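Local coordinates for protein toll-like receptor 13 (PDB 4Z0C) that recognises bacterial 23S rRNA as an innate immune receptor and signals through MYD88 and TRAF6 to activate NF-kappa-B, at residues S185-L191 with L207-G213; L191-S197 with I217-L222. All blocks are in the same frame, centred on the assembly; numbering follows the deposited sequence.

Both contacts join the same two neighbouring coils, LRR 7 and LRR 8, of the leucine-rich-repeat ectodomain of the receptor. Along the chain the segments alternate, 185-191 and 191-197 from the first coil, then 207-213 and 217-222 from the second, with Leu-191 shared. Interaction 1 lies where the long inner run of parallel strands, here 183-185 and 206-208, gives way to the asparagine turns; interaction 2 pairs the short strands 194-195 and 220-221 farther from the chain's centre. Their centres are 12 Å apart, and packing of Phe-186 on Phe-196 and Ala-209 on Leu-194 bridges them. Together they register one coil on the next, in the solenoid that carries the RNA-binding surface.

Interaction 1. Residues S185-L191 with L207-G213; sequences SFEGNKL and LSASRNG. With NAG (2-acetamido-2-deoxy-beta-D-glucopyranose), chain F.
The backbone carbonyl of Phe-186 is a flat group gripped on both faces: the side-chain amide of Asn-212 comes from the next coil, with ND2 3.2 Å from Phe-186 O, and Asn-189 of its own coil reaches the same oxygen from the opposite face, ND2 to O 2.9 Å. Both donors stand well above the carbonyl plane, 51° out of it in the case of Asn-212. The Phe-186 ring is met at its edge by Ser-208 O and by the CD1 methyl of Leu-207, while Phe-145 makes an edge-to-face contact with it. At the edge of the Arg-211 guanidinium sits Gly-188 CA, with NH1 the nearest atom.

The other end of the Asn-212 amide works too. OD1 accepts from Leu-191 N at 3.0 Å, nearly straight at 168°, so the two ends of one amide hold successive parts of the loop 186-191. Asn-189 repeats the scheme one coil back, giving to Leu-163 O and accepting from Ile-168 N. This is the asparagine turn of leucine-rich repeats. Backbone bonds complete the fit: Phe-186 N to Ser-208 O, 2.7 Å, and Gly-188 N to Ser-210 O, 2.9 Å.

On the sugar side, Glu-187 runs out extended, its CG anti to the backbone N (chi1 174°), and lies against Ser-210 OG, CG to OG 3.2 Å. A water gives to Glu-187 OE1 and to O5 of the N-acetylglucosamine, and accepts a hydrogen bond from Ser-208 OG. Glu-187 OE2 stays 4.4 Å from Arg-211 NH1, off the guanidinium plane, at most a charge attraction and not a salt bridge. The chemistry implies two regimes: buried amides satisfy turn carbonyls and N-H groups inside, whereas a charged, watered edge lies beside a glycan carried by the protein itself.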
loop_
_atom_site.group_PDB
_atom_site.type_symbol
_atom_site.label_atom_id
_atom_site.label_comp_id
_atom_site.label_asym_id
_atom_site.label_seq_id
_atom_site.Cartn_x
_atom_site.Cartn_y
_atom_site.Cartn_z
ATOM N N SER A 185 -40.753 14.025 10.719
ATOM C CA SER A 185 -40.437 12.866 9.916
ATOM C C SER A 185 -41.009 11.564 10.453
ATOM O O SER A 185 -40.808 11.231 11.617
ATOM C CB SER A 185 -38.917 12.737 9.747
ATOM O OG SER A 185 -38.611 11.550 9.038
ATOM N N PHE A 186 -41.715 10.832 9.591
ATOM C CA PHE A 186 -42.178 9.473 9.898
ATOM C C PHE A 186 -41.448 8.414 9.055
ATOM O O PHE A 186 -41.958 7.307 8.860
ATOM C CB PHE A 186 -43.683 9.335 9.633
ATOM C CG PHE A 186 -44.531 10.179 10.520
ATOM C CD1 PHE A 186 -44.873 9.744 11.797
ATOM C CD2 PHE A 186 -44.983 11.414 10.086
ATOM C CE1 PHE A 186 -45.652 10.531 12.634
ATOM C CE2 PHE A 186 -45.756 12.207 10.917
ATOM C CZ PHE A 186 -46.087 11.761 12.193
ATOM N N GLU A 187 -40.277 8.760 8.533
ATOM C CA GLU A 187 -39.542 7.851 7.663
ATOM C C GLU A 187 -39.329 6.486 8.319
ATOM O O GLU A 187 -38.952 6.394 9.479
ATOM C CB GLU A 187 -38.187 8.459 7.272
ATOM C CG GLU A 187 -37.296 7.529 6.475
ATOM C CD GLU A 187 -35.870 8.040 6.349
ATOM O OE1 GLU A 187 -35.686 9.279 6.349
ATOM O OE2 GLU A 187 -34.936 7.205 6.229
ATOM N N GLY A 188 -39.592 5.424 7.573
ATOM C CA GLY A 188 -39.255 4.089 8.022
ATOM C C GLY A 188 -40.141 3.588 9.139
ATOM O O GLY A 188 -39.730 2.779 9.963
ATOM N N ASN A 189 -41.378 4.050 9.147
ATOM C CA ASN A 189 -42.374 3.490 10.040
ATOM C C ASN A 189 -43.280 2.544 9.268
ATOM O O ASN A 189 -42.903 2.020 8.214
ATOM C CB ASN A 189 -43.191 4.599 10.683
ATOM C CG ASN A 189 -42.479 5.237 11.832
ATOM O OD1 ASN A 189 -42.689 4.861 12.978
ATOM N ND2 ASN A 189 -41.631 6.215 11.541
ATOM N N LYS A 190 -44.485 2.338 9.774
ATOM C CA LYS A 190 -45.416 1.446 9.099
ATOM C C LYS A 190 -46.809 2.065 8.994
ATOM O O LYS A 190 -47.816 1.415 9.267
ATOM C CB LYS A 190 -45.428 0.063 9.761
ATOM C CG LYS A 190 -44.820 0.039 11.139
ATOM C CD LYS A 190 -43.985 -1.199 11.343
ATOM C CE LYS A 190 -44.866 -2.427 11.362
ATOM N NZ LYS A 190 -45.703 -2.510 12.597
ATOM N N LEU A 191 -46.830 3.341 8.608
ATOM C CA LEU A 191 -48.055 4.127 8.476
ATOM C C LEU A 191 -49.069 3.529 7.521
ATOM O O LEU A 191 -48.728 3.188 6.390
ATOM C CB LEU A 191 -47.733 5.535 7.986
ATOM C CG LEU A 191 -47.093 6.476 8.995
ATOM C CD1 LEU A 191 -46.740 7.788 8.313
ATOM C CD2 LEU A 191 -48.046 6.697 10.148
ATOM N N LEU A 207 -42.187 17.633 5.632
ATOM C CA LEU A 207 -42.790 16.402 6.121
ATOM C C LEU A 207 -42.238 15.221 5.372
ATOM O O LEU A 207 -42.155 15.240 4.146
ATOM C CB LEU A 207 -44.304 16.425 5.933
ATOM C CG LEU A 207 -45.029 15.110 6.248
ATOM C CD1 LEU A 207 -44.936 14.736 7.722
ATOM C CD2 LEU A 207 -46.498 15.124 5.738
ATOM N N SER A 208 -41.878 14.180 6.101
ATOM C CA SER A 208 -41.492 12.941 5.448
ATOM C C SER A 208 -42.333 11.775 5.917
ATOM O O SER A 208 -42.543 11.603 7.114
ATOM C CB SER A 208 -39.996 12.625 5.661
ATOM O OG SER A 208 -39.715 11.369 5.077
ATOM N N ALA A 209 -42.827 10.986 4.975
ATOM C CA ALA A 209 -43.511 9.748 5.323
ATOM C C ALA A 209 -42.895 8.635 4.500
ATOM O O ALA A 209 -43.525 7.614 4.249
ATOM C CB ALA A 209 -45.021 9.856 5.059
ATOM N N SER A 210 -41.636 8.829 4.119
ATOM C CA SER A 210 -40.915 7.895 3.265
ATOM C C SER A 210 -40.726 6.497 3.876
ATOM O O SER A 210 -40.694 6.345 5.092
ATOM C CB SER A 210 -39.564 8.498 2.874
ATOM O OG SER A 210 -38.519 7.842 3.553
ATOM N N ARG A 211 -40.643 5.485 3.012
ATOM C CA ARG A 211 -40.378 4.093 3.398
ATOM C C ARG A 211 -41.334 3.544 4.455
ATOM O O ARG A 211 -40.889 3.026 5.478
ATOM C CB ARG A 211 -38.930 3.940 3.892
ATOM C CG ARG A 211 -37.871 4.576 2.982
ATOM C CD ARG A 211 -36.561 4.787 3.738
ATOM N NE ARG A 211 -35.830 3.534 3.793
ATOM C CZ ARG A 211 -35.774 2.738 4.855
ATOM N NH1 ARG A 211 -36.400 3.068 5.982
ATOM N NH2 ARG A 211 -35.085 1.605 4.783
ATOM N N ASN A 212 -42.636 3.595 4.192
ATOM C CA ASN A 212 -43.619 3.194 5.203
ATOM C C ASN A 212 -44.374 1.874 5.035
ATOM O O ASN A 212 -45.474 1.729 5.558
ATOM C CB ASN A 212 -44.618 4.328 5.493
ATOM C CG ASN A 212 -44.161 5.237 6.624
ATOM O OD1 ASN A 212 -44.440 4.980 7.797
ATOM N ND2 ASN A 212 -43.477 6.314 6.273
ATOM N N GLY A 213 -43.807 0.910 4.327
ATOM C CA GLY A 213 -44.403 -0.414 4.345
ATOM C C GLY A 213 -45.091 -0.898 3.085
ATOM O O GLY A 213 -45.030 -0.256 2.034
HETATM C C1 NAG F . -36.591 11.647 1.255
HETATM C C2 NAG F . -35.375 12.457 0.826
HETATM C C3 NAG F . -34.200 11.558 0.437
HETATM C C4 NAG F . -33.974 10.516 1.518
HETATM C C5 NAG F . -35.283 9.742 1.629
HETATM C C6 NAG F . -35.203 8.492 2.486
HETATM C C7 NAG F . -35.553 14.597 -0.193
HETATM C C8 NAG F . -35.839 15.445 -1.398
HETATM N N2 NAG F . -35.756 13.293 -0.293
HETATM O O3 NAG F . -33.039 12.319 0.218
HETATM O O4 NAG F . -32.871 9.706 1.192
HETATM O O5 NAG F . -36.207 10.647 2.180
HETATM O O6 NAG F . -34.404 8.809 3.601
HETATM O O7 NAG F . -35.132 15.083 0.853
HETATM O O HOH W 1 -37.070 11.231 4.703
#

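Interaction 2. Residues L191-S197 with I217-L222; sequences LRELNFS and IQNVYL
Ile-217 fills the tight inner part of this contact, its CD1 methyl pressed 3.6 Å from Leu-191 O and 4.2 Å from Leu-194 CG. With CG1 anti to the carbonyl carbon (chi1 -66°) and the chain extended beyond it, the methyl is carried across to the other coil, while the CG2 branch rests by Leu-194 N. Next along, Leu-194 CB meets the CG1 branch of Val-220, and farther on Leu-222 swings its CD2 back to Phe-196 CD1, 3.9 Å away. All of these leucines, the phenylalanine and Ile-217 are buried.

Backbone bonds hold this packing in register. Leu-194 N gives to Asn-219 O at 2.9 Å, approached almost head-on to the carbonyl, and Leu-194 O accepts from Tyr-221 N at 3.0 Å with an N-H...O angle of 174°; the two bonds flank Val-220 in the usual parallel manner. Phe-196 N then closes on Tyr-221 O. Strands 194-195 and 220-221 thus form a two-stranded parallel sheet between successive coils of the leucine-rich-repeat solenoid, separate from its long inner strand array.

The other side is more polar and more open. Asn-195 OD1 makes an Asx turn with Ser-197 N and, in its carbonyl plane on a lone pair, also takes the Ser-197 hydroxyl at 2.9 Å; the two bonds fix the rotation of the amide. Against it lies Tyr-221, whose CB is 3.3 Å from Asn-195 OD1 and whose ring, turned 71° from the amide plane, brings CD2 to 3.3 Å from Ser-197 OG. His-247 meets that ring from the following coil. Looser still is the exposed Asn-219 side chain, which comes no nearer than van der Waals range to Asn-195 and to Glu-193, whose carboxylate turns instead to His-173. Arg-192, also exposed, starts away from 217-222 and rests on Tyr-170.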
loop_
_atom_site.group_PDB
_atom_site.type_symbol
_atom_site.label_atom_id
_atom_site.label_comp_id
_atom_site.label_asym_id
_atom_site.label_seq_id
_atom_site.Cartn_x
_atom_site.Cartn_y
_atom_site.Cartn_z
ATOM N N LEU A 191 -46.830 3.341 8.608
ATOM C CA LEU A 191 -48.055 4.127 8.476
ATOM C C LEU A 191 -49.069 3.529 7.521
ATOM O O LEU A 191 -48.728 3.188 6.390
ATOM C CB LEU A 191 -47.733 5.535 7.986
ATOM C CG LEU A 191 -47.093 6.476 8.995
ATOM C CD1 LEU A 191 -46.740 7.788 8.313
ATOM C CD2 LEU A 191 -48.046 6.697 10.148
ATOM N N ARG A 192 -50.322 3.453 7.969
ATOM C CA ARG A 192 -51.424 3.001 7.124
ATOM C C ARG A 192 -52.209 4.205 6.645
ATOM O O ARG A 192 -53.035 4.088 5.752
ATOM C CB ARG A 192 -52.359 2.063 7.887
ATOM C CG ARG A 192 -51.726 0.771 8.357
ATOM C CD ARG A 192 -52.005 -0.391 7.420
ATOM N NE ARG A 192 -51.351 -1.610 7.893
ATOM C CZ ARG A 192 -51.880 -2.451 8.778
ATOM N NH1 ARG A 192 -51.211 -3.532 9.153
ATOM N NH2 ARG A 192 -53.075 -2.205 9.299
ATOM N N GLU A 193 -51.936 5.370 7.224
ATOM C CA GLU A 193 -52.706 6.566 6.893
ATOM C C GLU A 193 -51.837 7.820 6.868
ATOM O O GLU A 193 -50.802 7.890 7.525
ATOM C CB GLU A 193 -53.834 6.763 7.918
ATOM C CG GLU A 193 -53.411 7.641 9.100
ATOM C CD GLU A 193 -54.303 7.511 10.323
ATOM O OE1 GLU A 193 -54.276 6.443 10.974
ATOM O OE2 GLU A 193 -55.011 8.490 10.650
ATOM N N LEU A 194 -52.276 8.815 6.110
ATOM C CA LEU A 194 -51.647 10.128 6.116
ATOM C C LEU A 194 -52.705 11.209 6.350
ATOM O O LEU A 194 -52.689 12.260 5.712
ATOM C CB LEU A 194 -50.890 10.381 4.803
ATOM C CG LEU A 194 -49.483 9.776 4.719
ATOM C CD1 LEU A 194 -48.862 9.977 3.349
ATOM C CD2 LEU A 194 -48.589 10.363 5.792
ATOM N N ASN A 195 -53.622 10.937 7.273
ATOM C CA ASN A 195 -54.725 11.846 7.575
ATOM C C ASN A 195 -54.376 12.776 8.741
ATOM O O ASN A 195 -54.430 12.370 9.905
ATOM C CB ASN A 195 -55.981 11.015 7.895
ATOM C CG ASN A 195 -57.192 11.866 8.233
ATOM O OD1 ASN A 195 -57.149 13.100 8.163
ATOM N ND2 ASN A 195 -58.281 11.206 8.626
ATOM N N PHE A 196 -54.038 14.027 8.443
ATOM C CA PHE A 196 -53.631 14.955 9.505
ATOM C C PHE A 196 -54.725 15.935 9.977
ATOM O O PHE A 196 -54.407 17.006 10.474
ATOM C CB PHE A 196 -52.384 15.757 9.083
ATOM C CG PHE A 196 -51.100 14.976 9.133
ATOM C CD1 PHE A 196 -50.752 14.113 8.110
ATOM C CD2 PHE A 196 -50.228 15.118 10.199
ATOM C CE1 PHE A 196 -49.560 13.402 8.146
ATOM C CE2 PHE A 196 -49.035 14.398 10.245
ATOM C CZ PHE A 196 -48.709 13.536 9.210
ATOM N N SER A 197 -55.998 15.575 9.821
ATOM C CA SER A 197 -57.128 16.419 10.261
ATOM C C SER A 197 -57.002 16.965 11.683
ATOM O O SER A 197 -56.959 18.176 11.894
ATOM C CB SER A 197 -58.435 15.629 10.168
ATOM O OG SER A 197 -58.808 15.433 8.815
ATOM N N ILE A 217 -51.435 3.422 0.959
ATOM C CA ILE A 217 -52.080 4.495 1.700
ATOM C C ILE A 217 -53.027 5.271 0.802
ATOM O O ILE A 217 -52.604 5.840 -0.207
ATOM C CB ILE A 217 -51.042 5.485 2.272
ATOM C CG1 ILE A 217 -50.169 4.800 3.327
ATOM C CG2 ILE A 217 -51.745 6.678 2.875
ATOM C CD1 ILE A 217 -49.032 5.677 3.869
ATOM N N GLN A 218 -54.302 5.291 1.187
ATOM C CA GLN A 218 -55.366 5.969 0.441
ATOM C C GLN A 218 -55.933 7.144 1.223
ATOM O O GLN A 218 -56.400 8.133 0.656
ATOM C CB GLN A 218 -56.504 4.990 0.173
ATOM C CG GLN A 218 -56.337 4.139 -1.048
ATOM C CD GLN A 218 -57.256 2.934 -1.025
ATOM O OE1 GLN A 218 -57.009 1.966 -0.299
ATOM N NE2 GLN A 218 -58.346 3.002 -1.791
ATOM N N ASN A 219 -55.901 6.999 2.539
ATOM C CA ASN A 219 -56.453 7.968 3.469
ATOM C C ASN A 219 -55.494 9.142 3.679
ATOM O O ASN A 219 -54.684 9.123 4.601
ATOM C CB ASN A 219 -56.685 7.249 4.796
ATOM C CG ASN A 219 -57.966 7.649 5.468
ATOM O OD1 ASN A 219 -58.525 8.714 5.200
ATOM N ND2 ASN A 219 -58.446 6.792 6.360
ATOM N N VAL A 220 -55.584 10.169 2.840
ATOM C CA VAL A 220 -54.619 11.264 2.886
ATOM C C VAL A 220 -55.295 12.613 3.066
ATOM O O VAL A 220 -56.211 12.957 2.324
ATOM C CB VAL A 220 -53.808 11.349 1.584
ATOM C CG1 VAL A 220 -52.762 12.447 1.699
ATOM C CG2 VAL A 220 -53.153 10.011 1.265
ATOM N N TYR A 221 -54.848 13.390 4.043
ATOM C CA TYR A 221 -55.431 14.703 4.255
ATOM C C TYR A 221 -54.404 15.683 4.782
ATOM O O TYR A 221 -53.959 15.569 5.929
ATOM C CB TYR A 221 -56.610 14.622 5.233
ATOM C CG TYR A 221 -57.381 15.921 5.364
ATOM C CD1 TYR A 221 -58.399 16.242 4.465
ATOM C CD2 TYR A 221 -57.096 16.826 6.387
ATOM C CE1 TYR A 221 -59.110 17.428 4.576
ATOM C CE2 TYR A 221 -57.808 18.018 6.510
ATOM C CZ TYR A 221 -58.815 18.310 5.600
ATOM O OH TYR A 221 -59.523 19.488 5.709
ATOM N N LEU A 222 -54.085 16.685 3.965
ATOM C CA LEU A 222 -52.967 17.579 4.259
ATOM C C LEU A 222 -53.332 19.075 4.282
ATOM O O LEU A 222 -52.438 19.919 4.370
ATOM C CB LEU A 222 -51.829 17.337 3.255
ATOM C CG LEU A 222 -51.254 15.918 3.091
ATOM C CD1 LEU A 222 -50.200 15.913 1.999
ATOM C CD2 LEU A 222 -50.683 15.359 4.393
#